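Local coordinates for 5-carboxyvanillate decarboxylase (Sphingomonas paucimobilis, PDB 4L6D), which probably acts as a manganese-dependent carboxy-lyase that removes a carboxylate from 5-carboxyvanillate, using an amidohydrolase-type barrel, at residues T12-P15 with V16-L20; R21-R25 with T26-S30; P119-P122 with A123-A126; E128-R131 with V132-L136. All blocks are in the same frame, centred on the assembly; numbering follows the deposited sequence.

Contact 1 of 4, residues T12-P15 with V16-L20; sequences TFQP and VVDAL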
loop_
_atom_site.group_PDB
_atom_site.type_symbol
_atom_site.label_atom_id
_atom_site.label_comp_id
_atom_site.label_asym_id
_atom_site.label_seq_id
_atom_site.Cartn_x
_atom_site.Cartn_y
_atom_site.Cartn_z
ATOM N N THR A 12 7.017 -2.230 -27.199
ATOM C CA THR A 12 6.170 -1.260 -27.880
ATOM C C THR A 12 6.255 -1.470 -29.383
ATOM O O THR A 12 7.056 -2.280 -29.858
ATOM C CB THR A 12 6.499 0.189 -27.506
ATOM O OG1 THR A 12 5.473 1.053 -28.020
ATOM C CG2 THR A 12 7.863 0.609 -28.068
ATOM N N PHE A 13 5.420 -0.745 -30.114
ATOM C CA PHE A 13 5.343 -0.858 -31.565
ATOM C C PHE A 13 5.273 0.541 -32.144
ATOM O O PHE A 13 4.741 1.449 -31.503
ATOM C CB PHE A 13 4.102 -1.664 -31.970
ATOM C CG PHE A 13 4.019 -3.013 -31.314
ATOM C CD1 PHE A 13 4.820 -4.058 -31.752
ATOM C CD2 PHE A 13 3.138 -3.231 -30.268
ATOM C CE1 PHE A 13 4.753 -5.305 -31.136
ATOM C CE2 PHE A 13 3.057 -4.476 -29.653
ATOM C CZ PHE A 13 3.868 -5.513 -30.093
ATOM N N GLN A 14 5.811 0.726 -33.346
ATOM C CA GLN A 14 5.931 2.069 -33.910
ATOM C C GLN A 14 4.638 2.902 -33.960
ATOM O O GLN A 14 4.671 4.086 -33.646
ATOM C CB GLN A 14 6.627 2.040 -35.277
ATOM C CG GLN A 14 7.282 3.367 -35.662
ATOM C CD GLN A 14 8.333 3.806 -34.655
ATOM O OE1 GLN A 14 9.123 2.992 -34.171
ATOM N NE2 GLN A 14 8.335 5.093 -34.321
ATOM N N PRO A 15 3.498 2.299 -34.344
ATOM C CA PRO A 15 2.305 3.163 -34.353
ATOM C C PRO A 15 1.965 3.736 -32.970
ATOM O O PRO A 15 1.473 4.864 -32.888
ATOM C CB PRO A 15 1.195 2.222 -34.837
ATOM C CG PRO A 15 1.923 1.206 -35.688
ATOM C CD PRO A 15 3.224 0.976 -34.940
ATOM N N VAL A 16 2.221 2.980 -31.905
ATOM C CA VAL A 16 1.957 3.469 -30.551
ATOM C C VAL A 16 2.998 4.519 -30.139
ATOM O O VAL A 16 2.658 5.576 -29.588
ATOM C CB VAL A 16 1.899 2.314 -29.532
ATOM C CG1 VAL A 16 1.588 2.848 -28.137
ATOM C CG2 VAL A 16 0.846 1.292 -29.965
ATOM N N VAL A 17 4.263 4.234 -30.434
ATOM C CA VAL A 17 5.337 5.198 -30.201
ATOM C C VAL A 17 5.003 6.530 -30.854
ATOM O O VAL A 17 5.083 7.578 -30.209
ATOM C CB VAL A 17 6.685 4.684 -30.739
ATOM C CG1 VAL A 17 7.736 5.806 -30.734
ATOM C CG2 VAL A 17 7.162 3.507 -29.917
ATOM N N ASP A 18 4.600 6.493 -32.122
ATOM C CA ASP A 18 4.322 7.725 -32.856
ATOM C C ASP A 18 3.181 8.490 -32.210
ATOM O O ASP A 18 3.224 9.723 -32.097
ATOM C CB ASP A 18 4.008 7.440 -34.328
ATOM C CG ASP A 18 5.232 6.970 -35.110
ATOM O OD1 ASP A 18 6.361 7.121 -34.598
ATOM O OD2 ASP A 18 5.065 6.460 -36.238
ATOM N N ALA A 19 2.150 7.762 -31.790
ATOM C CA ALA A 19 1.012 8.404 -31.151
ATOM C C ALA A 19 1.386 9.013 -29.795
ATOM O O ALA A 19 0.904 10.095 -29.451
ATOM C CB ALA A 19 -0.144 7.425 -31.008
ATOM N N LEU A 20 2.237 8.334 -29.034
ATOM C CA LEU A 20 2.686 8.878 -27.747
ATOM C C LEU A 20 3.625 10.077 -27.910
ATOM O O LEU A 20 3.571 10.993 -27.107
ATOM C CB LEU A 20 3.335 7.801 -26.877
ATOM C CG LEU A 20 2.349 6.804 -26.280
ATOM C CD1 LEU A 20 3.111 5.649 -25.654
ATOM C CD2 LEU A 20 1.462 7.472 -25.234
#
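Val16 meets Phe13 at the very start of the helix: its backbone N lies 3.0 Å from Phe13 O, a weak bond because the N-H points well aside. The N-H of Val17 runs almost straight at the same Phe13 O (173°), closing the first helical turn, while Val17 CG2 turns back to Thr12 and rests 3.5 Å from Thr12 CG2, with Thr12 OG1 equally near. On the other branch, Val17 CG1 packs against the amide nitrogen of Gln14, 3.7 Å from NE2. Asp18 is tied to Gln14 twice, by its N to Gln14 O at 2.8 Å and by its carboxylate to the side-chain amide. The Gln14 chain bends at chi2 (59°), which carries the amide forward along the helix; NE2 then donates to Asp18 OD1 at 2.8 Å, within its own amide plane but from above the plane of the carboxylate. Ala19 N follows on Pro15 O at 3.2 Å. Pro15 needs no N-H in this first turn, and its ring lies on Ile95 of helix 86-106. This is the N-terminal turn of an alpha helix, with Phe13 as N-cap, entered from strand 5-11 of the amidohydrolase barrel through the short link Thr12-Phe13.

Contact 2 of 4, residues R21-R25 with T26-S30; sequences RAHSR and TDDAS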
loop_
_atom_site.group_PDB
_atom_site.type_symbol
_atom_site.label_atom_id
_atom_site.label_comp_id
_atom_site.label_asym_id
_atom_site.label_seq_id
_atom_site.Cartn_x
_atom_site.Cartn_y
_atom_site.Cartn_z
ATOM N N ARG A 21 4.478 10.068 -28.934
ATOM C CA ARG A 21 5.277 11.255 -29.252
ATOM C C ARG A 21 4.374 12.474 -29.454
ATOM O O ARG A 21 4.612 13.540 -28.883
ATOM C CB ARG A 21 6.137 11.038 -30.506
ATOM C CG ARG A 21 7.319 10.082 -30.312
ATOM C CD ARG A 21 8.469 10.452 -31.262
ATOM N NE ARG A 21 9.609 9.545 -31.139
ATOM C CZ ARG A 21 9.852 8.539 -31.972
ATOM N NH1 ARG A 21 9.035 8.310 -32.991
ATOM N NH2 ARG A 21 10.912 7.759 -31.789
ATOM N N ALA A 22 3.326 12.309 -30.258
ATOM C CA ALA A 22 2.377 13.393 -30.473
ATOM C C ALA A 22 1.658 13.751 -29.170
ATOM O O ALA A 22 1.486 14.933 -28.850
ATOM C CB ALA A 22 1.373 13.028 -31.561
ATOM N N HIS A 23 1.242 12.742 -28.412
ATOM C CA HIS A 23 0.545 13.013 -27.166
ATOM C C HIS A 23 1.404 13.802 -26.178
ATOM O O HIS A 23 0.888 14.633 -25.416
ATOM C CB HIS A 23 0.066 11.731 -26.500
ATOM C CG HIS A 23 -1.036 11.966 -25.523
ATOM N ND1 HIS A 23 -2.345 12.120 -25.921
ATOM C CD2 HIS A 23 -1.024 12.129 -24.180
ATOM C CE1 HIS A 23 -3.099 12.339 -24.856
ATOM N NE2 HIS A 23 -2.321 12.354 -23.789
ATOM N N SER A 24 2.713 13.541 -26.203
ATOM C CA SER A 24 3.658 14.175 -25.277
ATOM C C SER A 24 3.682 15.695 -25.391
ATOM O O SER A 24 4.121 16.376 -24.466
ATOM C CB SER A 24 5.079 13.628 -25.485
ATOM O OG SER A 24 5.711 14.213 -26.616
ATOM N N ARG A 25 3.214 16.217 -26.525
ATOM C CA ARG A 25 3.233 17.658 -26.790
ATOM C C ARG A 25 1.962 18.355 -26.315
ATOM O O ARG A 25 1.879 19.586 -26.347
ATOM C CB ARG A 25 3.440 17.922 -28.288
ATOM C CG ARG A 25 4.684 17.251 -28.848
ATOM C CD ARG A 25 4.806 17.407 -30.357
ATOM N NE ARG A 25 5.949 16.639 -30.838
ATOM C CZ ARG A 25 5.904 15.768 -31.839
ATOM N NH1 ARG A 25 4.771 15.574 -32.504
ATOM N NH2 ARG A 25 6.999 15.100 -32.179
ATOM N N THR A 26 0.974 17.574 -25.884
ATOM C CA THR A 26 -0.319 18.139 -25.494
ATOM C C THR A 26 -0.345 18.592 -24.039
ATOM O O THR A 26 0.613 18.375 -23.290
ATOM C CB THR A 26 -1.476 17.157 -25.719
ATOM O OG1 THR A 26 -1.366 16.066 -24.798
ATOM C CG2 THR A 26 -1.460 16.633 -27.155
ATOM N N ASP A 27 -1.459 19.214 -23.657
ATOM C CA ASP A 27 -1.626 19.793 -22.334
ATOM C C ASP A 27 -2.250 18.832 -21.332
ATOM O O ASP A 27 -2.720 19.257 -20.277
ATOM C CB ASP A 27 -2.473 21.078 -22.420
ATOM C CG ASP A 27 -3.911 20.813 -22.848
ATOM O OD1 ASP A 27 -4.191 19.722 -23.390
ATOM O OD2 ASP A 27 -4.769 21.703 -22.644
ATOM N N ASP A 28 -2.234 17.540 -21.657
ATOM C CA ASP A 28 -2.788 16.506 -20.787
ATOM C C ASP A 28 -2.215 16.635 -19.367
ATOM O O ASP A 28 -1.002 16.737 -19.189
ATOM C CB ASP A 28 -2.461 15.129 -21.368
ATOM C CG ASP A 28 -3.265 14.011 -20.735
ATOM O OD1 ASP A 28 -3.728 14.142 -19.580
ATOM O OD2 ASP A 28 -3.427 12.976 -21.408
ATOM N N ALA A 29 -3.090 16.646 -18.363
ATOM C CA ALA A 29 -2.648 16.804 -16.975
ATOM C C ALA A 29 -2.421 15.477 -16.258
ATOM O O ALA A 29 -2.049 15.463 -15.080
ATOM C CB ALA A 29 -3.640 17.661 -16.190
ATOM N N SER A 30 -2.666 14.366 -16.949
ATOM C CA SER A 30 -2.452 13.042 -16.362
ATOM C C SER A 30 -1.036 12.914 -15.816
ATOM O O SER A 30 -0.089 13.365 -16.448
ATOM C CB SER A 30 -2.688 11.949 -17.402
ATOM O OG SER A 30 -2.376 10.670 -16.860
HETATM O O HOH W 1 3.336 18.398 -22.628
#
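Hydrogen bonds to one backbone oxygen, His23 O, turn the chain as helix 14-23 gives way to loop. Thr26 N reaches it at 3.0 Å from well above the carbonyl plane, and Thr26 OG1 donates to it at 2.7 Å within that plane, so the two donors approach from different directions. The hydroxyl is placed for this by chi1 of 69°, which sets OG1 between the backbone N and the carbonyl carbon. The backbone bond closes a type I beta turn from His23 to Thr26. A water lies 2.8 Å from both Ser24 O and Thr26 O, placed to bridge them.

Side-chain bonding to a carboxylate ties the turn to the loop beyond. His23 NE2 donates to Asp28 OD2 at 2.7 Å, nearly straight (167°) and in the ring plane, using the anti lone pair of the oxygen; ring and carboxylate stand 72° apart. The other oxygen, Asp28 OD1, accepts from Ser30 N at 2.8 Å in an Asx turn, and the two bonds together should restrict the carboxylate's rotation.

As for packing, Thr26 OG1 sits over the centre of one face of the His23 ring, 3.9 Å above its plane, and Met33 of helix 33-40 touches both His23 and Asp28.

Contact 3 of 4, residues P119-P122 with A123-A126; sequences PQDP and ASAA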
loop_
_atom_site.group_PDB
_atom_site.type_symbol
_atom_site.label_atom_id
_atom_site.label_comp_id
_atom_site.label_asym_id
_atom_site.label_seq_id
_atom_site.Cartn_x
_atom_site.Cartn_y
_atom_site.Cartn_z
ATOM N N PRO A 119 -10.409 0.553 -23.059
ATOM C CA PRO A 119 -11.619 0.550 -22.226
ATOM C C PRO A 119 -12.396 1.862 -22.319
ATOM O O PRO A 119 -13.499 1.916 -21.778
ATOM C CB PRO A 119 -11.071 0.374 -20.794
ATOM C CG PRO A 119 -9.655 -0.021 -20.926
ATOM C CD PRO A 119 -9.182 0.534 -22.243
ATOM N N GLN A 120 -11.819 2.892 -22.947
ATOM C CA GLN A 120 -12.545 4.128 -23.274
ATOM C C GLN A 120 -13.855 3.832 -24.004
ATOM O O GLN A 120 -14.810 4.615 -23.939
ATOM C CB GLN A 120 -11.706 5.034 -24.197
ATOM C CG GLN A 120 -10.361 5.527 -23.670
ATOM C CD GLN A 120 -9.215 4.635 -24.100
ATOM O OE1 GLN A 120 -9.211 3.442 -23.815
ATOM N NE2 GLN A 120 -8.227 5.212 -24.784
ATOM N N ASP A 121 -13.869 2.731 -24.753
ATOM C CA ASP A 121 -15.040 2.299 -25.513
ATOM C C ASP A 121 -15.273 0.836 -25.164
ATOM O O ASP A 121 -14.758 -0.046 -25.831
ATOM C CB ASP A 121 -14.773 2.452 -27.014
ATOM C CG ASP A 121 -15.941 2.009 -27.886
ATOM O OD1 ASP A 121 -16.907 1.381 -27.401
ATOM O OD2 ASP A 121 -15.892 2.283 -29.102
ATOM N N PRO A 122 -16.056 0.577 -24.112
ATOM C CA PRO A 122 -16.216 -0.793 -23.618
ATOM C C PRO A 122 -16.803 -1.760 -24.643
ATOM O O PRO A 122 -16.352 -2.909 -24.702
ATOM C CB PRO A 122 -17.174 -0.622 -22.440
ATOM C CG PRO A 122 -16.825 0.737 -21.911
ATOM C CD PRO A 122 -16.609 1.564 -23.168
ATOM N N ALA A 123 -17.768 -1.315 -25.435
ATOM C CA ALA A 123 -18.389 -2.205 -26.407
ATOM C C ALA A 123 -17.406 -2.613 -27.510
ATOM O O ALA A 123 -17.363 -3.784 -27.905
ATOM C CB ALA A 123 -19.657 -1.586 -26.993
ATOM N N SER A 124 -16.608 -1.665 -27.998
ATOM C CA SER A 124 -15.587 -2.000 -28.996
ATOM C C SER A 124 -14.475 -2.842 -28.383
ATOM O O SER A 124 -13.937 -3.738 -29.038
ATOM C CB SER A 124 -14.987 -0.748 -29.656
ATOM O OG SER A 124 -15.943 -0.059 -30.447
ATOM N N ALA A 125 -14.129 -2.556 -27.132
ATOM C CA ALA A 125 -13.112 -3.335 -26.437
ATOM C C ALA A 125 -13.551 -4.783 -26.313
ATOM O O ALA A 125 -12.735 -5.695 -26.471
ATOM C CB ALA A 125 -12.809 -2.735 -25.052
ATOM N N ALA A 126 -14.835 -4.995 -26.029
ATOM C CA ALA A 126 -15.369 -6.355 -25.901
ATOM C C ALA A 126 -15.198 -7.179 -27.180
ATOM O O ALA A 126 -14.824 -8.354 -27.115
ATOM C CB ALA A 126 -16.824 -6.322 -25.461
HETATM O O HOH W 2 -19.184 1.370 -25.374
#
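Asp121 O takes the N-H of Ala125 at 2.9 Å, and Pro122 O takes that of Ala126, also at 2.9 Å: two successive i to i+4 bonds that open helix 122-134. Residues 119-121 arrive as loop from strand 111-115, and Asp121 is the N-cap of this barrel helix. Pro122 fills the first helical position, where a missing N-H costs no helical bond, and its ring packs on Pro159 and Val160 of helix 158-167.

The capping itself falls to the Asp121 carboxylate. With CG anti to the backbone N (chi1 179°), it reaches forward to the first turn and spends one oxygen on each of two donors of the same residue. OD1 receives Ser124 N at 3.1 Å, almost straight at 169°, and OD2 receives the Ser124 hydroxyl. Both donors come from well above the carboxylate plane. Negative charge beside the N-H groups of the first turn, which have no helical acceptor, would be favoured by the helix dipole. Thr90 of helix 86-106, a residue of a vanillate pocket, touches both Asp121 and Ser124. A water links the cap to Ala123, donating to Asp121 OD1 and accepting from Ala123 N, each at 3.0 Å.

Contact 4 of 4, residues E128-R131 with V132-L136; sequences EIER and VATQL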
loop_
_atom_site.group_PDB
_atom_site.type_symbol
_atom_site.label_atom_id
_atom_site.label_comp_id
_atom_site.label_asym_id
_atom_site.label_seq_id
_atom_site.Cartn_x
_atom_site.Cartn_y
_atom_site.Cartn_z
ATOM N N GLU A 128 -12.846 -6.612 -29.449
ATOM C CA GLU A 128 -11.416 -6.840 -29.618
ATOM C C GLU A 128 -10.903 -7.946 -28.700
ATOM O O GLU A 128 -10.077 -8.767 -29.105
ATOM C CB GLU A 128 -10.627 -5.541 -29.416
ATOM C CG GLU A 128 -9.109 -5.653 -29.637
ATOM C CD GLU A 128 -8.705 -6.090 -31.041
ATOM O OE1 GLU A 128 -9.554 -6.116 -31.961
ATOM O OE2 GLU A 128 -7.517 -6.418 -31.221
ATOM N N ILE A 129 -11.406 -7.975 -27.471
ATOM C CA ILE A 129 -11.043 -9.030 -26.525
ATOM C C ILE A 129 -11.393 -10.399 -27.108
ATOM O O ILE A 129 -10.572 -11.317 -27.060
ATOM C CB ILE A 129 -11.703 -8.780 -25.158
ATOM C CG1 ILE A 129 -10.994 -7.613 -24.478
ATOM C CG2 ILE A 129 -11.664 -10.033 -24.276
ATOM C CD1 ILE A 129 -11.795 -6.934 -23.390
ATOM N N GLU A 130 -12.582 -10.523 -27.689
ATOM C CA GLU A 130 -12.974 -11.774 -28.323
ATOM C C GLU A 130 -12.032 -12.118 -29.474
ATOM O O GLU A 130 -11.634 -13.272 -29.624
ATOM C CB GLU A 130 -14.420 -11.713 -28.816
ATOM C CG GLU A 130 -14.837 -12.944 -29.611
ATOM C CD GLU A 130 -16.305 -12.942 -29.978
ATOM O OE1 GLU A 130 -16.706 -13.813 -30.773
ATOM O OE2 GLU A 130 -17.057 -12.081 -29.472
ATOM N N ARG A 131 -11.657 -11.121 -30.274
ATOM C CA ARG A 131 -10.744 -11.364 -31.393
ATOM C C ARG A 131 -9.362 -11.818 -30.905
ATOM O O ARG A 131 -8.759 -12.720 -31.492
ATOM C CB ARG A 131 -10.630 -10.113 -32.283
ATOM C CG ARG A 131 -9.895 -10.347 -33.597
ATOM C CD ARG A 131 -9.776 -9.068 -34.432
ATOM N NE ARG A 131 -8.765 -8.166 -33.891
ATOM C CZ ARG A 131 -7.513 -8.092 -34.331
ATOM N NH1 ARG A 131 -6.669 -7.240 -33.764
ATOM N NH2 ARG A 131 -7.102 -8.849 -35.341
ATOM N N VAL A 132 -8.873 -11.189 -29.840
ATOM C CA VAL A 132 -7.592 -11.558 -29.243
ATOM C C VAL A 132 -7.595 -13.026 -28.818
ATOM O O VAL A 132 -6.641 -13.763 -29.081
ATOM C CB VAL A 132 -7.272 -10.633 -28.034
ATOM C CG1 VAL A 132 -6.153 -11.199 -27.177
ATOM C CG2 VAL A 132 -6.926 -9.226 -28.524
ATOM N N ALA A 133 -8.694 -13.448 -28.198
ATOM C CA ALA A 133 -8.820 -14.802 -27.681
ATOM C C ALA A 133 -8.984 -15.845 -28.780
ATOM O O ALA A 133 -8.303 -16.869 -28.762
ATOM C CB ALA A 133 -9.986 -14.883 -26.691
ATOM N N THR A 134 -9.871 -15.581 -29.738
ATOM C CA THR A 134 -10.294 -16.618 -30.674
ATOM C C THR A 134 -9.625 -16.582 -32.037
ATOM O O THR A 134 -9.513 -17.621 -32.689
ATOM C CB THR A 134 -11.822 -16.607 -30.881
ATOM O OG1 THR A 134 -12.211 -15.413 -31.570
ATOM C CG2 THR A 134 -12.533 -16.671 -29.556
ATOM N N GLN A 135 -9.190 -15.402 -32.475
ATOM C CA GLN A 135 -8.607 -15.275 -33.805
ATOM C C GLN A 135 -7.086 -15.147 -33.732
ATOM O O GLN A 135 -6.369 -15.886 -34.417
ATOM C CB GLN A 135 -9.232 -14.102 -34.566
ATOM C CG GLN A 135 -10.763 -14.173 -34.674
ATOM C CD GLN A 135 -11.274 -15.496 -35.230
ATOM O OE1 GLN A 135 -12.178 -16.111 -34.662
ATOM N NE2 GLN A 135 -10.703 -15.937 -36.345
ATOM N N LEU A 136 -6.600 -14.219 -32.908
ATOM C CA LEU A 136 -5.160 -14.058 -32.707
ATOM C C LEU A 136 -4.596 -15.154 -31.807
ATOM O O LEU A 136 -3.409 -15.471 -31.865
ATOM C CB LEU A 136 -4.850 -12.693 -32.102
ATOM C CG LEU A 136 -5.234 -11.520 -33.003
ATOM C CD1 LEU A 136 -4.839 -10.230 -32.332
ATOM C CD2 LEU A 136 -4.558 -11.653 -34.345
#
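Arg131 and Leu136 meet where helix 122-134 runs out, the helix that joins strands 111-115 and 140-144 in a beta-alpha-beta unit of the barrel. The backbone oxygens are well supplied. Glu128 O accepts Val132 N at 2.8 Å, Ile129 O accepts Ala133 N, and Glu130 O accepts Thr134 N, all in the i to i+4 pattern. Arg131 O is gripped twice, by Gln135 N at 2.9 Å and by Leu136 N at 3.0 Å, the second bond being the straighter (168°). The i to i+5 bond marks where the regular helical pattern gives out.

Among the side chains, the Arg131 guanidinium holds the Glu128 carboxylate side-on. NE donates to OE1 at 2.9 Å, and NH1 forms a salt bridge to OE2 at 2.8 Å on the syn lone pair. A bend at chi3 of Arg131 (75°) brings the guanidinium round to that grip. Second partners complete the network: Asp98 pairs with Arg131 NH2, and Asn97 donates to Glu128 OE2, both from helix 86-106. These bonds hold the guanidinium on several sides and would be expected to keep its rotation fixed. Val132 CG2 lies against the carboxylate, 3.9 Å from Glu128 OE2. Over one guanidinium face rests Leu136 CD1, 3.6 Å above the plane and offset toward its rim.

The four contacts follow one another along the chain as two pairs, each built on one helix and a loop adjoining it. Contacts 1 and 2 share helix 14-23, which follows strand 5-11; their centres are 14 Å apart, and they touch where Gln14 NE2 lies 3.6 Å from Arg21 NH1. Contact 3 takes the loop and first turn of helix 122-134, contact 4 its later turns and end; centred 13 Å apart, they adjoin in sequence without other touch. That helix connects strands 111-115 and 140-144 of the eight-stranded parallel barrel. Contacts 2 and 4 are farthest apart, about 30 Å between centres. Helix 86-106 is touched by side chains of contacts 1, 3 and 4, so it connects helix 14-23 with helix 122-134.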